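Local coordinates for conserved hypothetical protein (Deinococcus radiodurans, PDB 2A1V) that is of unknown function but belongs to the YjbR family, folding as an antiparallel sheet packed against a long helix, at residues F36-A48 with S111-E124. Residues are numbered along the deposited sequence; the frame is centred on the assembly and turned at random. Where two conformers were deposited one is given.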
ATOM      1  N   PHE A  36      -1.647  -7.112   2.962  1.00 16.29           N
ATOM      2  CA  PHE A  36      -0.235  -6.956   3.293  1.00 16.15           C
ATOM      3  C   PHE A  36      -0.140  -6.232   4.615  1.00 15.65           C
ATOM      4  O   PHE A  36      -0.716  -5.146   4.803  1.00 15.39           O
ATOM      5  CB  PHE A  36       0.532  -6.191   2.213  1.00 16.07           C
ATOM      6  CG  PHE A  36       0.440  -6.808   0.860  1.00 18.06           C
ATOM      7  CD1 PHE A  36      -0.600  -6.478  -0.001  1.00 16.57           C
ATOM      8  CD2 PHE A  36       1.419  -7.706   0.433  1.00 17.68           C
ATOM      9  CE1 PHE A  36      -0.699  -7.050  -1.272  1.00 16.77           C
ATOM     10  CE2 PHE A  36       1.365  -8.261  -0.843  1.00 18.10           C
ATOM     11  CZ  PHE A  36       0.304  -7.945  -1.698  1.00 18.62           C
ATOM     12  N   LYS A  37       0.580  -6.856   5.542  0.50 15.64           N
ATOM     13  CA  LYS A  37       0.749  -6.338   6.890  0.50 14.90           C
ATOM     14  C   LYS A  37       2.247  -6.254   7.174  0.50 14.92           C
ATOM     15  O   LYS A  37       3.048  -6.994   6.582  0.50 14.63           O
ATOM     16  CB  LYS A  37       0.023  -7.234   7.900  0.50 14.85           C
ATOM     17  CG  LYS A  37      -1.519  -7.205   7.801  0.50 12.96           C
ATOM     18  CD  LYS A  37      -2.212  -8.168   8.792  0.50 12.72           C
ATOM     19  CE  LYS A  37      -3.712  -7.884   8.977  0.50 12.60           C
ATOM     20  NZ  LYS A  37      -4.474  -8.850   9.878  0.50  5.89           N
ATOM     21  N   VAL A  38       2.619  -5.323   8.042  1.00 14.86           N
ATOM     22  CA  VAL A  38       3.990  -5.158   8.473  1.00 15.73           C
ATOM     23  C   VAL A  38       4.074  -5.271   9.998  1.00 15.67           C
ATOM     24  O   VAL A  38       3.211  -4.763  10.743  1.00 16.10           O
ATOM     25  CB  VAL A  38       4.580  -3.793   7.972  1.00 15.94           C
ATOM     26  CG1 VAL A  38       3.732  -2.616   8.426  1.00 14.72           C
ATOM     27  CG2 VAL A  38       5.989  -3.577   8.436  1.00 14.68           C
ATOM     28  N   GLY A  39       5.117  -5.951  10.448  1.00 17.03           N
ATOM     29  CA  GLY A  39       5.477  -5.965  11.857  1.00 18.85           C
ATOM     30  C   GLY A  39       5.882  -7.303  12.401  1.00 20.19           C
ATOM     31  O   GLY A  39       6.377  -8.130  11.677  1.00 20.95           O
ATOM     32  N   TYR A  40       5.719  -7.493  13.706  1.00 21.84           N
ATOM     33  CA  TYR A  40       6.053  -8.786  14.331  1.00 21.72           C
ATOM     34  C   TYR A  40       4.959  -9.777  13.941  1.00 22.58           C
ATOM     35  O   TYR A  40       3.827  -9.422  13.562  1.00 23.24           O
ATOM     36  CB  TYR A  40       6.150  -8.693  15.884  1.00 21.78           C
ATOM     37  CG  TYR A  40       7.028  -7.560  16.465  1.00 22.93           C
ATOM     38  CD1 TYR A  40       6.535  -6.224  16.557  1.00 22.75           C
ATOM     39  CD2 TYR A  40       8.324  -7.825  16.951  1.00 21.39           C
ATOM     40  CE1 TYR A  40       7.301  -5.180  17.134  1.00 20.84           C
ATOM     41  CE2 TYR A  40       9.115  -6.801  17.509  1.00 21.41           C
ATOM     42  CZ  TYR A  40       8.617  -5.462  17.601  1.00 22.81           C
ATOM     43  OH  TYR A  40       9.400  -4.427  18.140  1.00 16.10           O
ATOM     44  N   LEU A  41       5.295 -11.036  14.043  1.00 24.00           N
ATOM     45  CA  LEU A  41       4.303 -12.067  13.881  1.00 25.07           C
ATOM     46  C   LEU A  41       3.204 -11.917  14.920  1.00 24.04           C
ATOM     47  O   LEU A  41       2.061 -12.192  14.611  1.00 24.88           O
ATOM     48  CB  LEU A  41       4.965 -13.471  13.848  1.00 26.34           C
ATOM     49  CG  LEU A  41       5.546 -13.895  12.488  1.00 30.04           C
ATOM     50  CD1 LEU A  41       5.975 -15.399  12.555  1.00 33.05           C
ATOM     51  CD2 LEU A  41       4.535 -13.703  11.317  1.00 32.77           C
ATOM     52  N   SER A  42       3.504 -11.383  16.109  1.00 23.48           N
ATOM     53  CA  SER A  42       2.465 -11.156  17.119  1.00 22.81           C
ATOM     54  C   SER A  42       1.811  -9.769  17.120  1.00 22.40           C
ATOM     55  O   SER A  42       0.927  -9.482  17.946  1.00 22.24           O
ATOM     56  CB  SER A  42       3.025 -11.441  18.519  1.00 22.58           C
ATOM     57  OG  SER A  42       3.933 -10.405  18.907  1.00 24.39           O
ATOM     58  N   LYS A  43       2.269  -8.883  16.247  1.00 22.30           N
ATOM     59  CA  LYS A  43       1.717  -7.526  16.139  1.00 22.08           C
ATOM     60  C   LYS A  43       2.042  -6.945  14.764  1.00 20.70           C
ATOM     61  O   LYS A  43       3.074  -6.365  14.573  1.00 19.53           O
ATOM     62  CB  LYS A  43       2.267  -6.616  17.241  1.00 22.16           C
ATOM     63  CG  LYS A  43       1.575  -5.214  17.313  1.00 22.71           C
ATOM     64  CD  LYS A  43       2.597  -4.147  17.801  1.00 24.33           C
ATOM     65  CE  LYS A  43       2.257  -2.704  17.338  1.00 25.13           C
ATOM     66  NZ  LYS A  43       3.000  -1.704  18.116  1.00 22.96           N
ATOM     67  N   SER A  44       1.139  -7.116  13.815  1.00 20.24           N
ATOM     68  CA  SER A  44       1.345  -6.623  12.473  1.00 20.27           C
ATOM     69  C   SER A  44       0.177  -5.757  12.028  1.00 19.80           C
ATOM     70  O   SER A  44      -0.962  -6.030  12.373  1.00 21.71           O
ATOM     71  CB  SER A  44       1.616  -7.780  11.493  1.00 20.13           C
ATOM     72  OG  SER A  44       0.525  -8.643  11.413  1.00 19.31           O
ATOM     73  N   ARG A  45       0.474  -4.764  11.209  0.60 19.68           N
ATOM     74  CA  ARG A  45      -0.467  -3.715  10.843  0.60 20.04           C
ATOM     75  C   ARG A  45      -0.629  -3.624   9.320  0.60 19.10           C
ATOM     76  O   ARG A  45       0.350  -3.501   8.601  0.60 18.49           O
ATOM     77  CB  ARG A  45       0.039  -2.357  11.374  0.60 21.06           C
ATOM     78  CG  ARG A  45       0.248  -2.245  12.914  0.60 22.65           C
ATOM     79  CD  ARG A  45      -1.060  -2.105  13.693  0.60 27.15           C
ATOM     80  NE  ARG A  45      -1.591  -3.398  14.132  0.60 29.91           N
ATOM     81  CZ  ARG A  45      -1.640  -3.857  15.387  0.60 28.57           C
ATOM     82  NH1 ARG A  45      -1.212  -3.158  16.431  0.60 28.45           N
ATOM     83  NH2 ARG A  45      -2.142  -5.055  15.591  0.60 29.43           N
ATOM     84  N   MET A  46      -1.870  -3.656   8.843  1.00 18.75           N
ATOM     85  CA  MET A  46      -2.167  -3.592   7.415  1.00 19.99           C
ATOM     86  C   MET A  46      -1.740  -2.281   6.746  1.00 18.57           C
ATOM     87  O   MET A  46      -1.938  -1.199   7.290  1.00 18.04           O
ATOM     88  CB  MET A  46      -3.651  -3.900   7.124  1.00 19.24           C
ATOM     89  CG  MET A  46      -4.614  -2.976   7.758  1.00 24.07           C
ATOM     90  SD  MET A  46      -6.367  -3.555   7.840  1.00 28.66           S
ATOM     91  CE  MET A  46      -6.677  -3.846   6.151  1.00 31.86           C
ATOM     92  N   TYR A  47      -1.150  -2.402   5.551  1.00 17.37           N
ATOM     93  CA  TYR A  47      -0.761  -1.239   4.791  1.00 17.46           C
ATOM     94  C   TYR A  47      -1.220  -1.266   3.332  1.00 16.92           C
ATOM     95  O   TYR A  47      -1.064  -0.260   2.648  1.00 17.06           O
ATOM     96  CB  TYR A  47       0.770  -1.018   4.885  1.00 16.87           C
ATOM     97  CG  TYR A  47       1.619  -2.025   4.151  1.00 17.95           C
ATOM     98  CD1 TYR A  47       1.909  -1.871   2.795  1.00 17.18           C
ATOM     99  CD2 TYR A  47       2.130  -3.164   4.812  1.00 16.86           C
ATOM    100  CE1 TYR A  47       2.679  -2.813   2.121  1.00 16.15           C
ATOM    101  CE2 TYR A  47       2.886  -4.101   4.139  1.00 15.46           C
ATOM    102  CZ  TYR A  47       3.178  -3.915   2.800  1.00 15.76           C
ATOM    103  OH  TYR A  47       3.946  -4.842   2.124  1.00 15.78           O
ATOM    104  N   ALA A  48      -1.685  -2.410   2.832  1.00 16.19           N
ATOM    105  CA  ALA A  48      -2.255  -2.479   1.484  1.00 16.55           C
ATOM    106  C   ALA A  48      -3.217  -3.661   1.401  1.00 16.79           C
ATOM    107  O   ALA A  48      -3.021  -4.657   2.090  1.00 16.67           O
ATOM    108  CB  ALA A  48      -1.214  -2.610   0.478  1.00 15.97           C
ATOM    109  N   SER A 111       2.578   3.992   1.828  1.00 15.98           N
ATOM    110  CA  SER A 111       1.564   3.463   2.746  1.00 15.82           C
ATOM    111  C   SER A 111       2.265   2.594   3.828  1.00 16.07           C
ATOM    112  O   SER A 111       2.055   2.779   5.008  1.00 15.19           O
ATOM    113  CB  SER A 111       0.512   2.644   1.970  1.00 15.75           C
ATOM    114  OG  SER A 111      -0.454   2.081   2.844  1.00 14.95           O
ATOM    115  N   TYR A 112       3.139   1.696   3.372  1.00 15.73           N
ATOM    116  CA  TYR A 112       4.070   0.930   4.230  1.00 16.46           C
ATOM    117  C   TYR A 112       4.825   1.822   5.215  1.00 16.36           C
ATOM    118  O   TYR A 112       4.828   1.544   6.409  1.00 16.57           O
ATOM    119  CB  TYR A 112       5.072   0.119   3.366  1.00 16.24           C
ATOM    120  CG  TYR A 112       6.197  -0.562   4.123  1.00 14.83           C
ATOM    121  CD1 TYR A 112       7.345   0.125   4.427  1.00 17.37           C
ATOM    122  CD2 TYR A 112       6.070  -1.879   4.585  1.00 16.23           C
ATOM    123  CE1 TYR A 112       8.345  -0.455   5.173  1.00 17.05           C
ATOM    124  CE2 TYR A 112       7.069  -2.497   5.296  1.00 16.25           C
ATOM    125  CZ  TYR A 112       8.218  -1.777   5.590  1.00 17.04           C
ATOM    126  OH  TYR A 112       9.239  -2.350   6.290  1.00 14.15           O
ATOM    127  N   LEU A 113       5.489   2.865   4.718  1.00 17.14           N
ATOM    128  CA  LEU A 113       6.256   3.785   5.607  1.00 17.62           C
ATOM    129  C   LEU A 113       5.396   4.476   6.651  1.00 17.65           C
ATOM    130  O   LEU A 113       5.769   4.579   7.843  1.00 17.09           O
ATOM    131  CB  LEU A 113       7.013   4.826   4.813  1.00 17.48           C
ATOM    132  CG  LEU A 113       8.274   4.257   4.170  1.00 24.08           C
ATOM    133  CD1 LEU A 113       8.798   5.243   3.045  1.00 28.22           C
ATOM    134  CD2 LEU A 113       9.353   3.986   5.230  1.00 22.96           C
ATOM    135  N   LEU A 114       4.240   4.933   6.202  1.00 17.79           N
ATOM    136  CA  LEU A 114       3.323   5.636   7.086  1.00 18.38           C
ATOM    137  C   LEU A 114       2.916   4.697   8.192  1.00 17.51           C
ATOM    138  O   LEU A 114       2.878   5.056   9.363  1.00 16.24           O
ATOM    139  CB  LEU A 114       2.122   6.105   6.263  1.00 18.83           C
ATOM    140  CG  LEU A 114       0.891   6.796   6.783  1.00 22.32           C
ATOM    141  CD1 LEU A 114       0.219   7.556   5.572  1.00 24.60           C
ATOM    142  CD2 LEU A 114      -0.063   5.798   7.398  1.00 26.72           C
ATOM    143  N   VAL A 115       2.574   3.476   7.826  1.00 16.70           N
ATOM    144  CA  VAL A 115       2.192   2.501   8.827  1.00 18.65           C
ATOM    145  C   VAL A 115       3.305   2.201   9.844  1.00 17.98           C
ATOM    146  O   VAL A 115       3.046   2.139  11.027  1.00 17.17           O
ATOM    147  CB  VAL A 115       1.582   1.216   8.218  1.00 18.14           C
ATOM    148  CG1 VAL A 115       1.368   0.180   9.284  1.00 19.70           C
ATOM    149  CG2 VAL A 115       0.267   1.527   7.500  1.00 20.14           C
ATOM    150  N   THR A 116       4.529   2.019   9.373  0.50 18.44           N
ATOM    151  CA  THR A 116       5.664   1.879  10.283  0.50 19.08           C
ATOM    152  C   THR A 116       5.850   3.060  11.221  0.50 19.63           C
ATOM    153  O   THR A 116       6.256   2.885  12.355  0.50 19.58           O
ATOM    154  CB  THR A 116       6.986   1.577   9.570  0.50 18.63           C
ATOM    155  OG1 THR A 116       7.408   2.696   8.797  0.50 17.64           O
ATOM    156  CG2 THR A 116       6.877   0.428   8.606  0.50 18.49           C
ATOM    157  N   LYS A 117       5.569   4.255  10.723  1.00 20.10           N
ATOM    158  CA  LYS A 117       5.644   5.460  11.523  1.00 21.65           C
ATOM    159  C   LYS A 117       4.499   5.571  12.511  1.00 22.80           C
ATOM    160  O   LYS A 117       4.716   5.874  13.661  1.00 24.53           O
ATOM    161  CB  LYS A 117       5.729   6.721  10.662  1.00 22.46           C
ATOM    162  CG  LYS A 117       7.016   6.913   9.878  1.00 26.07           C
ATOM    163  CD  LYS A 117       8.233   6.440  10.640  1.00 29.62           C
ATOM    164  CE  LYS A 117       9.528   7.030  10.084  1.00 31.22           C
ATOM    165  NZ  LYS A 117       9.515   7.342   8.645  1.00 29.63           N
ATOM    166  N   LYS A 118       3.277   5.319  12.058  1.00 24.07           N
ATOM    167  CA  LYS A 118       2.110   5.542  12.922  1.00 23.84           C
ATOM    168  C   LYS A 118       1.822   4.392  13.879  1.00 24.23           C
ATOM    169  O   LYS A 118       1.331   4.641  14.987  1.00 25.55           O
ATOM    170  CB  LYS A 118       0.859   5.885  12.107  1.00 25.56           C
ATOM    171  CG  LYS A 118      -0.396   6.179  12.968  1.00 28.02           C
ATOM    172  CD  LYS A 118      -0.290   7.582  13.630  1.00 32.67           C
ATOM    173  CE  LYS A 118      -1.074   7.664  14.957  1.00 36.32           C
ATOM    174  NZ  LYS A 118      -0.359   6.982  16.139  1.00 39.93           N
ATOM    175  N   GLY A 119       2.155   3.161  13.498  1.00 22.33           N
ATOM    176  CA  GLY A 119       1.695   1.986  14.210  1.00 21.58           C
ATOM    177  C   GLY A 119       2.700   1.351  15.146  1.00 21.30           C
ATOM    178  O   GLY A 119       2.361   0.408  15.872  1.00 21.17           O
ATOM    179  N   PHE A 120       3.932   1.867  15.114  1.00 20.81           N
ATOM    180  CA  PHE A 120       5.106   1.329  15.835  1.00 20.38           C
ATOM    181  C   PHE A 120       5.875   2.522  16.428  1.00 20.76           C
ATOM    182  O   PHE A 120       5.865   3.617  15.871  1.00 20.64           O
ATOM    183  CB  PHE A 120       6.008   0.548  14.865  1.00 19.27           C
ATOM    184  CG  PHE A 120       5.338  -0.657  14.308  1.00 18.48           C
ATOM    185  CD1 PHE A 120       4.527  -0.566  13.205  1.00 16.66           C
ATOM    186  CD2 PHE A 120       5.440  -1.871  14.949  1.00 19.00           C
ATOM    187  CE1 PHE A 120       3.857  -1.642  12.742  1.00 13.55           C
ATOM    188  CE2 PHE A 120       4.756  -2.962  14.477  1.00 20.47           C
ATOM    189  CZ  PHE A 120       3.969  -2.839  13.365  1.00 19.70           C
ATOM    190  N   THR A 121       6.498   2.315  17.567  1.00 20.86           N
ATOM    191  CA  THR A 121       7.289   3.358  18.176  1.00 21.18           C
ATOM    192  C   THR A 121       8.691   3.295  17.621  1.00 21.80           C
ATOM    193  O   THR A 121       9.083   2.339  16.967  1.00 20.27           O
ATOM    194  CB  THR A 121       7.344   3.238  19.699  1.00 21.19           C
ATOM    195  OG1 THR A 121       7.972   2.022  20.074  1.00 20.26           O
ATOM    196  CG2 THR A 121       5.950   3.311  20.292  1.00 23.26           C
ATOM    197  N   LYS A 122       9.416   4.370  17.874  1.00 23.81           N
ATOM    198  CA  LYS A 122      10.837   4.458  17.604  1.00 25.03           C
ATOM    199  C   LYS A 122      11.611   3.244  18.116  1.00 23.66           C
ATOM    200  O   LYS A 122      12.436   2.689  17.380  1.00 22.76           O
ATOM    201  CB  LYS A 122      11.359   5.777  18.202  1.00 26.36           C
ATOM    202  CG  LYS A 122      12.872   5.833  18.350  1.00 28.35           C
ATOM    203  CD  LYS A 122      13.392   7.283  18.531  1.00 30.75           C
ATOM    204  CE  LYS A 122      14.930   7.307  18.316  1.00 35.32           C
ATOM    205  NZ  LYS A 122      15.190   7.382  16.824  1.00 37.62           N
ATOM    206  N   ALA A 123      11.334   2.796  19.343  1.00 22.54           N
ATOM    207  CA  ALA A 123      12.020   1.569  19.864  1.00 22.49           C
ATOM    208  C   ALA A 123      11.684   0.306  19.075  1.00 21.01           C
ATOM    209  O   ALA A 123      12.549  -0.514  18.827  1.00 20.16           O
ATOM    210  CB  ALA A 123      11.664   1.318  21.351  1.00 22.46           C
ATOM    211  N   GLU A 124      10.401   0.155  18.754  1.00 20.00           N
ATOM    212  CA  GLU A 124       9.935  -0.955  17.956  1.00 20.56           C
ATOM    213  C   GLU A 124      10.625  -0.991  16.597  1.00 19.58           C
ATOM    214  O   GLU A 124      11.081  -2.060  16.136  1.00 18.64           O
ATOM    215  CB  GLU A 124       8.422  -0.880  17.743  1.00 19.64           C
ATOM    216  CG  GLU A 124       7.597  -1.524  18.828  1.00 21.15           C
ATOM    217  CD  GLU A 124       6.104  -1.350  18.573  1.00 20.70           C
ATOM    218  OE1 GLU A 124       5.626  -0.182  18.598  1.00 20.40           O
ATOM    219  OE2 GLU A 124       5.440  -2.384  18.304  1.00 20.92           O
TER
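Y112 drives its ring edge into the face of Y47, the planes at 89° and the centroids 5.3 Å apart, while its CB lies over the same ring. Two buried tyrosines suit this place because each offers a broad apolar ring and has its hydroxyl satisfied by a hydrogen bond, Y47 OH with S23 OG and Y112 OH with P21 O. The branched V38 and V115 fill the core beside them, V38 CG2 reaching Y112 CE2 at 3.5 Å. Here the hairpin 33-38/43-51 of the antiparallel sheet lies on helix 101-119, strand 43-48 running nearly antiparallel to 111-119, at 158°. A classic bulge, Y47 and A48 facing F36, marks this end. F120 turns its ring edge to V38 O, where G39 has no side chain to obstruct it. Toward solvent, K43 NZ makes an off-centre cation-pi contact with that ring, 4.6 Å from its centroid, bonds to G119 O at 3.1 Å and forms a salt bridge with E124 OE2 at 2.5 Å, using the oxygen's syn lone pair. A methionine in place of K43 would probably leave the E124 carboxylate without its countercharge and the G119 carbonyl without this donor. R45 is looser, only CB and CG packing inward before its bent chain leads away.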